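Tryparedoxin (Crithidia fasciculata, PDB 1O8X) probably acts as a thioredoxin-like thiol-disulfide oxidoreductase of the trypanosomatid defence against oxidative stress, passing electrons through a redox-active disulfide. Local coordinates at residues F33-S38 and I109-G114. The protein carries 1 engineered substitution. Numbering follows the deposited sequence.
Sequences FYFSAS and IPTLIG
Phe35 and Thr111 face each other as a hydrogen-bonded pair of two antiparallel strands at the heart of the thioredoxin fold, where strand 30-36, which runs up to the redox-active loop, meets strand 111-116, which follows the cis-proline characteristic of the family. Phe35 N donates to Thr111 O at 2.9 Å, and Thr111 N returns a bond to Phe35 O at 3.1 Å. Phe33 and Ile113 repeat the pattern, and between the two pairs Leu112 CA approaches Phe33 O in a CA-H...O contact.

Side chains meet snugly on the face of Tyr34 and Leu112, which helix 41-57 covers through Leu50. Tyr34, whose chi1 of -179° sets CG opposite the backbone N, runs alongside Pro110, its CE1 3.7 Å from Pro110 CB, while Leu112 CD1 comes obliquely against Tyr34 CB. Ser36 CB lies over one face of the tyrosine ring, offset toward its rim, and the buried hydroxyl of Tyr34 is satisfied by a hydrogen bond to Thr47, which ties the strand to the helix.

The face of Phe35, Thr111 and Ile113 is looser between the side chains of the bridged residues. Phe33 and Phe35 touch Leu100 of helix 94-103, and Phe35 CE1 stays 4.4 Å from Ile113 CG1; Thr111, the one partly exposed residue among those that touch, has its OG1 hydrogen-bonded to Ser108 O, just before the segment. Packing tightens again toward the active-site end, where the engineered Ala43 replaces a cysteine of the disulfide formed with Cys40 in the natural protein and Ile109 precedes the cis peptide bond of Pro110. Its two branches divide the work: CG2 sits 3.3 Å from Phe35 O, and CD1 reaches onward to within 3.7 Å of Ala37 CB.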
loop_
_atom_site.group_PDB
_atom_site.type_symbol
_atom_site.label_atom_id
_atom_site.label_comp_id
_atom_site.label_asym_id
_atom_site.label_seq_id
_atom_site.Cartn_x
_atom_site.Cartn_y
_atom_site.Cartn_z
ATOM N N PHE A 33 -1.138 -2.399 1.628
ATOM C CA PHE A 33 -1.995 -1.356 1.070
ATOM C C PHE A 33 -1.699 -0.055 1.790
ATOM O O PHE A 33 -1.822 0.022 3.022
ATOM C CB PHE A 33 -3.462 -1.737 1.253
ATOM C CG PHE A 33 -3.842 -2.998 0.547
ATOM C CD1 PHE A 33 -4.311 -4.090 1.264
ATOM C CD2 PHE A 33 -3.743 -3.086 -0.841
ATOM C CE1 PHE A 33 -4.687 -5.271 0.607
ATOM C CE2 PHE A 33 -4.101 -4.256 -1.507
ATOM C CZ PHE A 33 -4.583 -5.350 -0.773
ATOM N N TYR A 34 -1.267 0.946 1.029
ATOM C CA TYR A 34 -0.911 2.255 1.578
ATOM C C TYR A 34 -1.994 3.246 1.218
ATOM O O TYR A 34 -2.127 3.641 0.065
ATOM C CB TYR A 34 0.445 2.715 1.031
ATOM C CG TYR A 34 0.879 4.065 1.578
ATOM C CD1 TYR A 34 0.691 4.388 2.926
ATOM C CD2 TYR A 34 1.487 5.017 0.751
ATOM C CE1 TYR A 34 1.096 5.621 3.436
ATOM C CE2 TYR A 34 1.900 6.263 1.266
ATOM C CZ TYR A 34 1.712 6.538 2.612
ATOM O OH TYR A 34 2.100 7.741 3.175
ATOM N N PHE A 35 -2.795 3.600 2.214
ATOM C CA PHE A 35 -3.885 4.565 2.033
ATOM C C PHE A 35 -3.348 5.956 2.336
ATOM O O PHE A 35 -2.881 6.228 3.452
ATOM C CB PHE A 35 -5.052 4.238 2.972
ATOM C CG PHE A 35 -5.618 2.863 2.753
ATOM C CD1 PHE A 35 -5.050 1.750 3.373
ATOM C CD2 PHE A 35 -6.696 2.668 1.894
ATOM C CE1 PHE A 35 -5.555 0.471 3.139
ATOM C CE2 PHE A 35 -7.209 1.383 1.684
ATOM C CZ PHE A 35 -6.631 0.299 2.301
ATOM N N SER A 36 -3.381 6.822 1.330
ATOM C CA SER A 36 -2.847 8.172 1.470
ATOM C C SER A 36 -3.459 9.066 0.405
ATOM O O SER A 36 -4.252 8.605 -0.401
ATOM C CB SER A 36 -1.314 8.174 1.400
ATOM O OG SER A 36 -0.853 9.446 1.815
ATOM N N ALA A 37 -3.095 10.346 0.419
ATOM C CA ALA A 37 -3.571 11.300 -0.572
ATOM C C ALA A 37 -2.597 12.438 -0.636
ATOM O O ALA A 37 -1.929 12.753 0.354
ATOM C CB ALA A 37 -4.952 11.833 -0.191
ATOM N N SER A 38 -2.566 13.095 -1.796
ATOM C CA SER A 38 -1.720 14.271 -1.969
ATOM C C SER A 38 -2.091 15.399 -0.992
ATOM O O SER A 38 -1.243 16.216 -0.619
ATOM C CB SER A 38 -1.800 14.761 -3.422
ATOM O OG SER A 38 -3.065 15.330 -3.719
ATOM N N ILE A 109 -5.895 8.810 7.248
ATOM C CA ILE A 109 -4.700 8.495 6.487
ATOM C C ILE A 109 -3.551 9.356 7.036
ATOM O O ILE A 109 -3.778 10.434 7.602
ATOM C CB ILE A 109 -4.950 8.680 4.972
ATOM C CG1 ILE A 109 -5.619 10.022 4.662
ATOM C CG2 ILE A 109 -5.803 7.503 4.458
ATOM C CD1 ILE A 109 -5.517 10.395 3.206
ATOM N N PRO A 110 -2.307 8.917 6.894
ATOM C CA PRO A 110 -1.915 7.674 6.208
ATOM C C PRO A 110 -2.196 6.420 7.032
ATOM O O PRO A 110 -2.158 6.458 8.269
ATOM C CB PRO A 110 -0.398 7.850 6.034
ATOM C CG PRO A 110 0.018 8.735 7.195
ATOM C CD PRO A 110 -1.144 9.677 7.406
ATOM N N THR A 111 -2.459 5.304 6.342
ATOM C CA THR A 111 -2.671 4.002 6.994
ATOM C C THR A 111 -1.975 2.965 6.134
ATOM O O THR A 111 -1.984 3.083 4.913
ATOM C CB THR A 111 -4.170 3.715 7.130
ATOM O OG1 THR A 111 -4.704 4.549 8.160
ATOM C CG2 THR A 111 -4.436 2.303 7.625
ATOM N N LEU A 112 -1.391 1.956 6.772
ATOM C CA LEU A 112 -0.666 0.925 6.038
ATOM C C LEU A 112 -1.084 -0.436 6.577
ATOM O O LEU A 112 -0.846 -0.708 7.758
ATOM C CB LEU A 112 0.830 1.183 6.236
ATOM C CG LEU A 112 1.889 0.474 5.411
ATOM C CD1 LEU A 112 1.740 0.783 3.966
ATOM C CD2 LEU A 112 3.253 0.899 5.892
ATOM N N ILE A 113 -1.677 -1.266 5.715
ATOM C CA ILE A 113 -2.207 -2.570 6.103
ATOM C C ILE A 113 -1.544 -3.657 5.293
ATOM O O ILE A 113 -1.567 -3.624 4.064
ATOM C CB ILE A 113 -3.724 -2.571 5.910
ATOM C CG1 ILE A 113 -4.274 -1.470 6.831
ATOM C CG2 ILE A 113 -4.346 -3.967 6.156
ATOM C CD1 ILE A 113 -5.697 -1.460 7.081
ATOM N N GLY A 114 -0.962 -4.630 5.980
ATOM C CA GLY A 114 -0.261 -5.707 5.305
ATOM C C GLY A 114 -1.056 -6.987 5.305
ATOM O O GLY A 114 -1.567 -7.396 6.350
#